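Local coordinates for protein UDP-N-acetylglucosamine 4-epimerase (Bacillus cereus, PDB 3M2P) that probably interconverts UDP-N-acetylglucosamine and its C4 epimer, UDP-N-acetylgalactosamine, at residues C96-I110 with K151-L163. Sequence-based numbering, arbitrary orientation.
Sequences CYENNISNIVYASTI and KGLCIKNLRFAHL
Two neighbouring parallel strands of the Rossmann-type sheet, 103-109 and 154-160, meet here through an alternating ladder of backbone bonds. Lys156 N donates to Ile104 O (3.0 Å, 176° at the hydrogen), Tyr106 N to Lys156 O, Leu158 N to Tyr106 O and Ser108 N to Leu158 O. Cys154 N to Ser102 O and Ile104 N to Cys154 O, at the start, and Phe160 N to Ser108 O, near the far end, are weak, yet Ile110 N still reaches Phe160 O at 2.9 Å. The strand axes diverge by 38°, a twisted pair; helix 132-150 links the strands in a beta-alpha-beta crossover and packs against the face bearing Tyr106 and Asn157.

On that face Ile104 and Ile155 lie side by side, and Ile104 CD1 also meets Leu153 CD2 at 3.5 Å. With Tyr106 CG anti to the backbone N, its ring lies beside the Asn157 amide, nearly perpendicular to it (84° between planes), and Asn157 ND2 is 3.2 Å from Tyr106 CB. Tyr106 OH is hydrogen-bonded to Lys137 NZ. Farther along, Ser108 OG and Arg159 NE converge on Glu141, by a hydrogen bond and a salt bridge respectively, which ties both strands to the crossover helix.

The other face carries Val105 CG1 against Leu158 CD1 (3.6 Å) and Ala107 CB, which meets the edge of the Phe160 ring at CE2 (3.5 Å). The Phe160 side chain also lies close to Leu14, a UDP-site residue.

At the 151-153 end, Lys151 CD sits over one face of Tyr97, 4.1 Å from the ring centroid, a CH-pi contact. At the other, Ile110 CG2 lies over one face of the His162 ring, offset toward its rim, a second CH-pi contact; His162 NE2 is hydrogen-bonded to Ser263 OG.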
# COMPACT_ATOMS: atom_id res chain seq x y z
N CYS A 96 -11.45 10.08 -16.11
CA CYS A 96 -10.48 11.05 -16.59
C CYS A 96 -10.00 10.68 -17.99
O CYS A 96 -10.01 11.51 -18.88
CB CYS A 96 -9.32 11.17 -15.61
SG CYS A 96 -9.69 12.31 -14.27
N TYR A 97 -9.60 9.42 -18.15
CA TYR A 97 -9.19 8.88 -19.43
C TYR A 97 -10.24 9.06 -20.54
O TYR A 97 -9.92 9.52 -21.63
CB TYR A 97 -8.83 7.41 -19.28
CG TYR A 97 -8.35 6.74 -20.55
CD1 TYR A 97 -7.01 6.83 -20.94
CD2 TYR A 97 -9.22 6.00 -21.35
CE1 TYR A 97 -6.55 6.22 -22.10
CE2 TYR A 97 -8.78 5.39 -22.51
CZ TYR A 97 -7.44 5.50 -22.88
OH TYR A 97 -6.98 4.90 -24.03
N GLU A 98 -11.49 8.71 -20.26
CA GLU A 98 -12.54 8.91 -21.24
C GLU A 98 -12.57 10.35 -21.71
O GLU A 98 -12.61 10.61 -22.91
CB GLU A 98 -13.91 8.52 -20.70
CG GLU A 98 -14.29 7.10 -21.03
CD GLU A 98 -14.39 6.86 -22.54
OE1 GLU A 98 -14.92 7.75 -23.26
OE2 GLU A 98 -13.96 5.77 -22.99
N ASN A 99 -12.57 11.28 -20.77
CA ASN A 99 -12.67 12.70 -21.10
C ASN A 99 -11.35 13.29 -21.56
O ASN A 99 -11.23 14.48 -21.85
CB ASN A 99 -13.22 13.47 -19.90
CG ASN A 99 -14.69 13.21 -19.67
OD1 ASN A 99 -15.53 13.66 -20.44
ND2 ASN A 99 -15.00 12.49 -18.59
N ASN A 100 -10.35 12.41 -21.65
CA ASN A 100 -8.99 12.77 -22.01
C ASN A 100 -8.31 13.79 -21.08
O ASN A 100 -7.56 14.66 -21.53
CB ASN A 100 -8.91 13.23 -23.47
CG ASN A 100 -7.75 12.58 -24.21
OD1 ASN A 100 -7.83 11.39 -24.58
ND2 ASN A 100 -6.67 13.34 -24.42
N ILE A 101 -8.57 13.66 -19.77
CA ILE A 101 -7.86 14.44 -18.76
C ILE A 101 -6.62 13.68 -18.32
O ILE A 101 -6.65 12.48 -18.10
CB ILE A 101 -8.70 14.67 -17.49
CG1 ILE A 101 -9.84 15.66 -17.73
CG2 ILE A 101 -7.82 15.18 -16.39
CD1 ILE A 101 -11.19 15.01 -17.81
N SER A 102 -5.50 14.39 -18.18
CA SER A 102 -4.32 13.71 -17.69
C SER A 102 -3.63 14.46 -16.56
O SER A 102 -2.95 13.85 -15.75
CB SER A 102 -3.37 13.36 -18.84
OG SER A 102 -3.56 14.24 -19.93
N ASN A 103 -3.84 15.78 -16.50
CA ASN A 103 -3.29 16.59 -15.42
C ASN A 103 -4.05 16.41 -14.10
O ASN A 103 -4.99 17.14 -13.81
CB ASN A 103 -3.26 18.07 -15.79
CG ASN A 103 -2.33 18.87 -14.90
OD1 ASN A 103 -2.33 20.11 -14.91
ND2 ASN A 103 -1.52 18.16 -14.14
N ILE A 104 -3.61 15.43 -13.31
CA ILE A 104 -4.30 15.03 -12.10
C ILE A 104 -3.38 15.10 -10.89
O ILE A 104 -2.20 14.77 -10.99
CB ILE A 104 -4.79 13.58 -12.24
CG1 ILE A 104 -5.77 13.46 -13.40
CG2 ILE A 104 -5.43 13.09 -10.95
CD1 ILE A 104 -5.80 12.08 -13.97
N VAL A 105 -3.90 15.54 -9.75
CA VAL A 105 -3.16 15.52 -8.49
C VAL A 105 -3.84 14.61 -7.48
O VAL A 105 -5.03 14.73 -7.23
CB VAL A 105 -3.12 16.91 -7.86
CG1 VAL A 105 -2.66 16.81 -6.41
CG2 VAL A 105 -2.23 17.84 -8.67
N TYR A 106 -3.08 13.69 -6.88
CA TYR A 106 -3.64 12.82 -5.85
C TYR A 106 -3.10 13.18 -4.49
O TYR A 106 -1.91 13.45 -4.37
CB TYR A 106 -3.32 11.35 -6.12
CG TYR A 106 -3.83 10.43 -5.03
CD1 TYR A 106 -5.19 10.26 -4.83
CD2 TYR A 106 -2.95 9.75 -4.20
CE1 TYR A 106 -5.68 9.44 -3.84
CE2 TYR A 106 -3.43 8.92 -3.20
CZ TYR A 106 -4.79 8.77 -3.03
OH TYR A 106 -5.29 7.95 -2.04
N ALA A 107 -3.94 13.16 -3.46
CA ALA A 107 -3.44 13.43 -2.12
C ALA A 107 -3.05 12.15 -1.42
O ALA A 107 -3.92 11.38 -0.99
CB ALA A 107 -4.46 14.20 -1.30
N SER A 108 -1.74 11.91 -1.31
CA SER A 108 -1.22 10.81 -0.52
C SER A 108 -0.74 11.31 0.85
O SER A 108 -1.11 12.41 1.27
CB SER A 108 -0.11 10.08 -1.26
OG SER A 108 0.11 8.80 -0.70
N THR A 109 0.07 10.52 1.55
CA THR A 109 0.44 10.88 2.92
C THR A 109 1.77 10.37 3.42
O THR A 109 2.27 9.33 2.99
CB THR A 109 -0.62 10.41 3.94
OG1 THR A 109 -0.20 10.79 5.25
CG2 THR A 109 -0.78 8.91 3.88
N ILE A 110 2.30 11.10 4.39
CA ILE A 110 3.51 10.75 5.13
C ILE A 110 3.34 9.40 5.83
O ILE A 110 4.31 8.73 6.20
CB ILE A 110 3.88 11.87 6.15
CG1 ILE A 110 5.21 11.61 6.84
CG2 ILE A 110 2.76 12.08 7.17
CD1 ILE A 110 5.66 12.77 7.68
N LYS A 151 -1.84 4.50 -19.50
CA LYS A 151 -2.92 5.27 -20.10
C LYS A 151 -2.46 6.70 -20.42
O LYS A 151 -3.28 7.56 -20.76
CB LYS A 151 -4.15 5.29 -19.18
CG LYS A 151 -4.74 3.92 -18.89
CD LYS A 151 -5.32 3.29 -20.15
CE LYS A 151 -5.56 1.80 -19.97
NZ LYS A 151 -6.48 1.51 -18.82
N GLY A 152 -1.16 6.94 -20.32
CA GLY A 152 -0.64 8.26 -20.59
C GLY A 152 -1.38 9.30 -19.78
O GLY A 152 -1.52 10.45 -20.17
N LEU A 153 -1.89 8.88 -18.63
CA LEU A 153 -2.49 9.81 -17.70
C LEU A 153 -1.34 10.46 -16.93
O LEU A 153 -0.28 9.86 -16.81
CB LEU A 153 -3.44 9.06 -16.77
CG LEU A 153 -4.83 9.69 -16.75
CD1 LEU A 153 -5.45 9.61 -18.13
CD2 LEU A 153 -5.71 9.05 -15.69
N CYS A 154 -1.52 11.68 -16.43
CA CYS A 154 -0.37 12.35 -15.80
C CYS A 154 -0.56 12.62 -14.31
O CYS A 154 -0.69 13.77 -13.89
CB CYS A 154 -0.01 13.63 -16.54
SG CYS A 154 0.66 13.35 -18.21
N ILE A 155 -0.53 11.55 -13.52
CA ILE A 155 -0.87 11.63 -12.11
C ILE A 155 0.33 11.92 -11.20
O ILE A 155 1.30 11.17 -11.17
CB ILE A 155 -1.60 10.35 -11.64
CG1 ILE A 155 -2.97 10.22 -12.31
CG2 ILE A 155 -1.75 10.35 -10.14
CD1 ILE A 155 -3.54 8.81 -12.27
N LYS A 156 0.24 13.03 -10.47
CA LYS A 156 1.23 13.41 -9.49
C LYS A 156 0.74 13.13 -8.06
O LYS A 156 -0.12 13.85 -7.55
CB LYS A 156 1.56 14.90 -9.64
CG LYS A 156 2.49 15.21 -10.79
CD LYS A 156 2.22 16.58 -11.38
CE LYS A 156 0.73 16.79 -11.51
NZ LYS A 156 0.38 17.21 -12.90
N ASN A 157 1.30 12.09 -7.44
CA ASN A 157 1.00 11.74 -6.05
C ASN A 157 1.75 12.62 -5.06
O ASN A 157 2.98 12.69 -5.09
CB ASN A 157 1.38 10.29 -5.80
CG ASN A 157 0.57 9.33 -6.63
OD1 ASN A 157 1.09 8.35 -7.15
ND2 ASN A 157 -0.72 9.60 -6.75
N LEU A 158 1.02 13.28 -4.18
CA LEU A 158 1.61 14.18 -3.20
C LEU A 158 1.53 13.60 -1.79
O LEU A 158 0.47 13.60 -1.18
CB LEU A 158 0.86 15.52 -3.20
CG LEU A 158 0.81 16.30 -4.51
CD1 LEU A 158 0.09 17.62 -4.31
CD2 LEU A 158 2.21 16.52 -5.02
N ARG A 159 2.64 13.10 -1.27
CA ARG A 159 2.66 12.63 0.11
C ARG A 159 2.74 13.78 1.13
O ARG A 159 3.83 14.14 1.58
CB ARG A 159 3.80 11.62 0.32
CG ARG A 159 3.61 10.37 -0.48
CD ARG A 159 4.79 9.45 -0.38
NE ARG A 159 4.50 8.16 -1.01
CZ ARG A 159 5.43 7.31 -1.43
NH1 ARG A 159 6.72 7.60 -1.30
NH2 ARG A 159 5.08 6.15 -1.98
N PHE A 160 1.59 14.34 1.49
CA PHE A 160 1.49 15.42 2.47
C PHE A 160 1.99 15.04 3.85
O PHE A 160 1.76 13.92 4.32
CB PHE A 160 0.05 15.91 2.60
CG PHE A 160 -0.49 16.55 1.37
CD1 PHE A 160 0.10 17.70 0.87
CD2 PHE A 160 -1.58 16.02 0.72
CE1 PHE A 160 -0.38 18.29 -0.26
CE2 PHE A 160 -2.07 16.60 -0.41
CZ PHE A 160 -1.47 17.74 -0.91
N ALA A 161 2.68 15.97 4.50
CA ALA A 161 3.03 15.82 5.91
C ALA A 161 1.76 16.06 6.71
O ALA A 161 0.69 16.21 6.13
CB ALA A 161 4.13 16.81 6.31
N HIS A 162 1.85 16.09 8.03
CA HIS A 162 0.65 16.21 8.84
C HIS A 162 -0.02 17.56 8.66
O HIS A 162 0.57 18.59 8.94
CB HIS A 162 0.97 15.92 10.31
CG HIS A 162 1.64 14.60 10.52
ND1 HIS A 162 0.97 13.41 10.40
CD2 HIS A 162 2.93 14.28 10.78
CE1 HIS A 162 1.81 12.41 10.61
NE2 HIS A 162 3.01 12.91 10.84
N LEU A 163 -1.25 17.54 8.18
CA LEU A 163 -1.93 18.79 7.89
C LEU A 163 -2.51 19.43 9.16
O LEU A 163 -3.08 18.74 10.01
CB LEU A 163 -3.03 18.61 6.82
CG LEU A 163 -2.63 18.01 5.47
CD1 LEU A 163 -2.11 16.60 5.69
CD2 LEU A 163 -3.79 17.98 4.46